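Local coordinates for YdhT protein (Bacillus subtilis, PDB 3CBW) that catalyses the endo-hydrolysis of beta-1,4-linked mannan, galactomannan and glucomannan as a secreted beta-mannanase of glycosyl hydrolase family 26, at residues Glu83-Asn86 with Ile87-Ile91; Ser101-Asn105 with Gly106-Gln110; Ser153-Ala156 with Asp157-Glu161. The protein carries 3 engineered substitutions. All blocks are in the same frame, centred on the assembly; numbering follows the deposited sequence.

Contact 1 of 3, residues Glu83-Asn86 with Ile87-Ile91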
# COMPACT_ATOMS: atom_id res chain seq x y z
N GLU A 83 -11.17 0.01 -20.76
CA GLU A 83 -12.57 -0.19 -21.11
C GLU A 83 -12.73 -1.64 -21.52
O GLU A 83 -12.12 -2.09 -22.48
CB GLU A 83 -12.98 0.73 -22.26
CG GLU A 83 -13.09 2.21 -21.87
CD GLU A 83 -14.30 2.50 -21.00
OE1 GLU A 83 -15.38 1.93 -21.25
OE2 GLU A 83 -14.16 3.30 -20.05
N THR A 84 -13.55 -2.36 -20.77
CA THR A 84 -13.62 -3.81 -20.90
C THR A 84 -15.08 -4.25 -20.99
O THR A 84 -15.99 -3.50 -20.61
CB THR A 84 -12.94 -4.51 -19.69
OG1 THR A 84 -13.51 -4.02 -18.47
CG2 THR A 84 -11.43 -4.24 -19.69
N ALA A 85 -15.29 -5.47 -21.48
CA ALA A 85 -16.64 -6.03 -21.63
C ALA A 85 -17.35 -6.17 -20.28
O ALA A 85 -18.53 -5.83 -20.15
CB ALA A 85 -16.59 -7.38 -22.35
N ASN A 86 -16.61 -6.65 -19.29
CA ASN A 86 -17.09 -6.75 -17.92
C ASN A 86 -16.12 -5.96 -17.06
O ASN A 86 -14.91 -6.02 -17.28
CB ASN A 86 -17.16 -8.22 -17.46
CG ASN A 86 -18.19 -9.03 -18.25
OD1 ASN A 86 -19.32 -8.59 -18.43
ND2 ASN A 86 -17.79 -10.21 -18.70
N ILE A 87 -16.64 -5.21 -16.10
CA ILE A 87 -15.78 -4.36 -15.27
C ILE A 87 -14.65 -5.15 -14.57
O ILE A 87 -13.53 -4.66 -14.46
CB ILE A 87 -16.59 -3.51 -14.26
CG1 ILE A 87 -15.70 -2.43 -13.65
CG2 ILE A 87 -17.30 -4.39 -13.20
CD1 ILE A 87 -16.47 -1.34 -12.96
N GLU A 88 -14.94 -6.38 -14.15
CA GLU A 88 -13.94 -7.18 -13.46
C GLU A 88 -12.79 -7.66 -14.36
O GLU A 88 -11.78 -8.15 -13.84
CB GLU A 88 -14.58 -8.33 -12.65
CG GLU A 88 -15.19 -9.44 -13.49
CD GLU A 88 -16.64 -9.19 -13.92
OE1 GLU A 88 -17.11 -8.03 -13.94
OE2 GLU A 88 -17.33 -10.19 -14.25
N ASP A 89 -12.91 -7.50 -15.68
CA ASP A 89 -11.81 -7.81 -16.59
C ASP A 89 -10.59 -6.91 -16.32
O ASP A 89 -9.47 -7.23 -16.72
CB ASP A 89 -12.23 -7.66 -18.06
CG ASP A 89 -13.34 -8.62 -18.47
OD1 ASP A 89 -13.61 -9.60 -17.75
OD2 ASP A 89 -13.94 -8.36 -19.53
N SER A 90 -10.83 -5.77 -15.69
CA SER A 90 -9.77 -4.87 -15.26
C SER A 90 -8.85 -5.49 -14.20
O SER A 90 -7.75 -5.02 -14.02
CB SER A 90 -10.36 -3.56 -14.73
OG SER A 90 -11.11 -3.76 -13.54
N ILE A 91 -9.33 -6.52 -13.50
CA ILE A 91 -8.56 -7.19 -12.46
C ILE A 91 -7.78 -8.36 -13.05
O ILE A 91 -8.35 -9.19 -13.75
CB ILE A 91 -9.50 -7.73 -11.35
CG1 ILE A 91 -10.40 -6.63 -10.77
CG2 ILE A 91 -8.72 -8.48 -10.27
CD1 ILE A 91 -9.67 -5.54 -10.04
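D89 lays its CB against the side chain of T84, CB to CB at 3.6 Å, the two side chains sliding past each other in opposite directions while T84 CG2 also leans on the aspartate methylene. With CG anti to its carbonyl carbon (chi1 -62°), the aspartate turns its carboxylate back along the chain, and OD2 accepts the N-H of N86 at 3.2 Å. That bond is fairly straight, 157° at the hydrogen, but the donor comes from well above the carboxylate plane. D89 answers with its backbone: its N donates to N86 O at 3.0 Å. The same carbonyl oxygen is gripped a second time by T84 OG1, 2.7 Å away, and the two donors reach N86 O from opposite faces of its plane. Threonine suits its place because the hydroxyl binds this oxygen while the rest of the side chain packs on D89. E88, bent back at chi2, sets OE1 3.5 Å from N86 CB. S90 OG donates to I87 O, an oxygen that also takes the N-H of S90. Exchanging D89 for an alanine would spare the backbone bond yet is likely to leave the N-H of N86 without its acceptor and so free the entry to the turn to shift. The bond from D89 N to N86 O closes a type I turn with I87 and E88 at its corners, the first turn of the 3-10 segment 87-90, in the loop that follows strand 72-79 of the TIM barrel.

Contact 2 of 3, residues Ser101-Asn105 with Gly106-Gln110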
# COMPACT_ATOMS: atom_id res chain seq x y z
N SER A 101 6.61 -16.16 -4.13
CA SER A 101 8.04 -16.45 -4.19
C SER A 101 8.84 -15.40 -3.45
O SER A 101 9.86 -15.72 -2.82
CB SER A 101 8.51 -16.54 -5.63
OG SER A 101 7.87 -17.59 -6.32
N TYR A 102 8.38 -14.15 -3.50
CA TYR A 102 9.09 -13.08 -2.82
C TYR A 102 9.09 -13.31 -1.31
O TYR A 102 10.14 -13.15 -0.66
CB TYR A 102 8.50 -11.69 -3.15
CG TYR A 102 9.57 -10.63 -3.25
CD1 TYR A 102 9.84 -9.76 -2.20
CD2 TYR A 102 10.34 -10.51 -4.41
CE1 TYR A 102 10.84 -8.81 -2.29
CE2 TYR A 102 11.34 -9.55 -4.52
CZ TYR A 102 11.58 -8.70 -3.46
OH TYR A 102 12.59 -7.77 -3.58
N TRP A 103 7.94 -13.72 -0.77
CA TRP A 103 7.84 -14.11 0.63
C TRP A 103 8.74 -15.30 0.97
O TRP A 103 9.50 -15.27 1.96
CB TRP A 103 6.39 -14.42 1.01
CG TRP A 103 6.26 -15.08 2.35
CD1 TRP A 103 6.02 -16.41 2.59
CD2 TRP A 103 6.42 -14.46 3.62
NE1 TRP A 103 6.00 -16.64 3.94
CE2 TRP A 103 6.24 -15.47 4.60
CE3 TRP A 103 6.67 -13.15 4.04
CZ2 TRP A 103 6.33 -15.20 5.96
CZ3 TRP A 103 6.76 -12.90 5.40
CH2 TRP A 103 6.58 -13.92 6.34
N LYS A 104 8.66 -16.35 0.16
CA LYS A 104 9.51 -17.54 0.34
C LYS A 104 10.99 -17.16 0.42
O LYS A 104 11.74 -17.73 1.22
CB LYS A 104 9.27 -18.52 -0.81
CG LYS A 104 10.17 -19.75 -0.83
CD LYS A 104 9.80 -20.75 0.25
CE LYS A 104 10.50 -22.09 0.04
NZ LYS A 104 9.89 -22.86 -1.09
N ASN A 105 11.39 -16.19 -0.38
CA ASN A 105 12.78 -15.78 -0.50
C ASN A 105 13.18 -14.57 0.33
O ASN A 105 14.22 -13.95 0.08
CB ASN A 105 13.15 -15.61 -1.97
CG ASN A 105 13.19 -16.93 -2.69
OD1 ASN A 105 13.94 -17.83 -2.32
ND2 ASN A 105 12.38 -17.06 -3.72
N GLY A 106 12.36 -14.24 1.33
CA GLY A 106 12.80 -13.31 2.37
C GLY A 106 12.31 -11.88 2.29
O GLY A 106 12.86 -11.01 2.97
N GLY A 107 11.28 -11.62 1.48
CA GLY A 107 10.64 -10.30 1.45
C GLY A 107 9.18 -10.41 1.83
O GLY A 107 8.74 -11.42 2.39
N ILE A 108 8.42 -9.35 1.55
CA ILE A 108 6.98 -9.30 1.86
C ILE A 108 6.25 -8.66 0.67
O ILE A 108 6.68 -7.62 0.17
CB ILE A 108 6.67 -8.46 3.13
CG1 ILE A 108 7.38 -8.97 4.38
CG2 ILE A 108 5.16 -8.38 3.39
CD1 ILE A 108 7.31 -7.99 5.56
N PRO A 109 5.16 -9.28 0.21
CA PRO A 109 4.39 -8.66 -0.88
C PRO A 109 3.42 -7.58 -0.41
O PRO A 109 2.93 -7.61 0.73
CB PRO A 109 3.65 -9.85 -1.49
CG PRO A 109 3.41 -10.76 -0.32
CD PRO A 109 4.62 -10.60 0.59
N GLN A 110 3.14 -6.66 -1.32
CA GLN A 110 2.18 -5.58 -1.10
C GLN A 110 1.29 -5.49 -2.32
O GLN A 110 1.77 -5.53 -3.45
CB GLN A 110 2.92 -4.25 -0.90
CG GLN A 110 2.03 -3.04 -0.58
CD GLN A 110 1.72 -2.09 -1.74
OE1 GLN A 110 1.34 -0.94 -1.48
NE2 GLN A 110 1.86 -2.53 -3.00
O HOH W 1 10.00 -13.41 4.08
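G107 N donates to Y102 O at 2.9 Å and G106 N to W103 O at 3.1 Å, the paired bonds of a Schellman motif that ends helix 96-104. G106 is its C-prime residue: its phi is positive (102°), and a CB there would be jammed against N105 O. G107 is glycine for a different reason, since a CB would run into Y102 CD1, which already lies 3.8 Å from G107 CA. The carbonyl of G107 turns toward W103, its O standing 3.3 Å from W103 CA in an almost straight CA-H...O contact and 3.2 Å from CE3 of the indole. With CG anti to the backbone N (chi1 169°), the indole lies alongside the chain as it leaves the turn, so that CZ3 meets I108 CG1 near the ring plane and CB meets P109 CD. A water lies over one face of the indole, 2.9 Å from both W103 O and G107 O.

Farther out, Y102 OH bonds to P70 O and its ring makes a cation-pi contact with K331, while W103 meets W335 edge-to-face and packs on T22 and V26 of helix 21-32. Both aromatics project from the last turn of helix 96-104, which the motif joins to strand 108-114 within a beta-alpha-beta unit. Glycine N-H groups thus satisfy the carbonyls of Y102 and W103; G106 allows the positive phi, and G107 lets the Y102 ring come close.

Contact 3 of 3, residues Ser153-Ala156 with Asp157-Glu161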
# COMPACT_ATOMS: atom_id res chain seq x y z
N SER A 153 -14.92 -9.73 -5.73
CA SER A 153 -14.91 -11.19 -5.77
C SER A 153 -13.68 -11.70 -6.49
O SER A 153 -13.05 -12.65 -6.03
CB SER A 153 -16.18 -11.71 -6.45
OG SER A 153 -16.22 -13.11 -6.38
N LYS A 154 -13.33 -11.08 -7.61
CA LYS A 154 -12.17 -11.52 -8.36
C LYS A 154 -10.87 -11.22 -7.61
O LYS A 154 -9.94 -12.02 -7.62
CB LYS A 154 -12.17 -10.89 -9.76
CG LYS A 154 -11.20 -11.55 -10.71
CD LYS A 154 -11.33 -11.00 -12.12
CE LYS A 154 -10.31 -11.65 -13.02
NZ LYS A 154 -10.31 -11.02 -14.38
N ILE A 155 -10.81 -10.06 -6.96
CA ILE A 155 -9.68 -9.70 -6.10
C ILE A 155 -9.51 -10.73 -4.99
O ILE A 155 -8.40 -11.23 -4.76
CB ILE A 155 -9.86 -8.27 -5.52
CG1 ILE A 155 -9.72 -7.23 -6.64
CG2 ILE A 155 -8.84 -8.01 -4.41
CD1 ILE A 155 -10.37 -5.90 -6.31
N ALA A 156 -10.61 -11.08 -4.33
CA ALA A 156 -10.56 -12.05 -3.24
C ALA A 156 -10.11 -13.41 -3.73
O ALA A 156 -9.35 -14.08 -3.04
CB ALA A 156 -11.91 -12.15 -2.56
N ASP A 157 -10.54 -13.82 -4.92
CA ASP A 157 -10.07 -15.09 -5.49
C ASP A 157 -8.55 -15.07 -5.62
O ASP A 157 -7.87 -16.05 -5.32
CB ASP A 157 -10.69 -15.35 -6.87
CG ASP A 157 -12.18 -15.65 -6.83
OD1 ASP A 157 -12.77 -15.86 -5.75
OD2 ASP A 157 -12.78 -15.68 -7.94
N GLY A 158 -8.00 -13.94 -6.06
CA GLY A 158 -6.55 -13.79 -6.16
C GLY A 158 -5.89 -13.83 -4.79
O GLY A 158 -4.90 -14.53 -4.60
N LEU A 159 -6.45 -13.10 -3.84
CA LEU A 159 -5.86 -13.07 -2.50
C LEU A 159 -5.86 -14.45 -1.83
O LEU A 159 -4.91 -14.81 -1.11
CB LEU A 159 -6.52 -12.01 -1.61
CG LEU A 159 -6.35 -10.57 -2.10
CD1 LEU A 159 -7.20 -9.63 -1.28
CD2 LEU A 159 -4.91 -10.14 -2.08
N GLN A 160 -6.89 -15.24 -2.10
CA GLN A 160 -6.98 -16.58 -1.54
C GLN A 160 -5.79 -17.44 -1.94
O GLN A 160 -5.33 -18.26 -1.15
CB GLN A 160 -8.28 -17.23 -2.02
CG GLN A 160 -8.51 -18.63 -1.50
CD GLN A 160 -8.80 -18.65 -0.04
OE1 GLN A 160 -9.62 -17.87 0.46
NE2 GLN A 160 -8.14 -19.55 0.69
N GLU A 161 -5.29 -17.26 -3.16
CA GLU A 161 -4.15 -18.04 -3.62
C GLU A 161 -2.94 -17.83 -2.70
O GLU A 161 -2.23 -18.77 -2.35
CB GLU A 161 -3.81 -17.69 -5.07
CG GLU A 161 -2.72 -18.58 -5.62
CD GLU A 161 -2.33 -18.27 -7.04
OE1 GLU A 161 -2.85 -17.29 -7.64
OE2 GLU A 161 -1.49 -19.03 -7.56
O HOH W 2 -15.02 -14.17 -8.56
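On helix 143-163, I155 and L159 stand one turn apart, side by side and pointing the same way, with I155 CG2 3.9 Å from L159 CD1. L159 CG, anti to its carbonyl carbon (chi1 -63°), also rests 3.4 Å from I155 O. That oxygen accepts L159 N at 2.9 Å in the carbonyl plane, one of four successive i to i+4 bonds; the others run from D157 N to S153 O, G158 N to K154 O and Q160 N to A156 O. This is a barrel helix of the TIM fold: both branched side chains pack on Y77 of strand 72-79, I155 further on L113 and L159 on I111 of strand 108-114, which suits their apolar character. Small A156 lies against M211 of helix 194-214.

The polar side is built differently. D157 OD1 lies 3.2 Å from S153 O, two acceptors that probably tolerate each other because R215 forms a salt bridge to OD1 and a weak hydrogen bond to that carbonyl. D157 OD2 accepts from a water 2.8 Å away, which also binds S153 OG at 2.7 Å, tying the hydroxyl to the carboxylate one turn later. G158 O accepts a hydrogen bond from N96 ND2.

In the fold
Contacts 1 and 3 touch, their centres about 15 Å apart. K154 NZ reaches from helix 143-163 to I91 O (2.8 Å) and E88 O (3.3 Å), both probably hydrogen bonds, and I91 CD1 packs on I155 CG1 at 3.8 Å. Contact 2 stands apart, its centre about 28 Å from that of contact 1 and about 18 Å from that of contact 3. The three follow in series along the chain. Strand 108-114, which contact 2 leads into, ends at H114, a substrate-binding residue by similarity; the side chain of S90 in contact 1 lies about 8 Å from that of H114, and that of I155 in contact 3 about 10 Å.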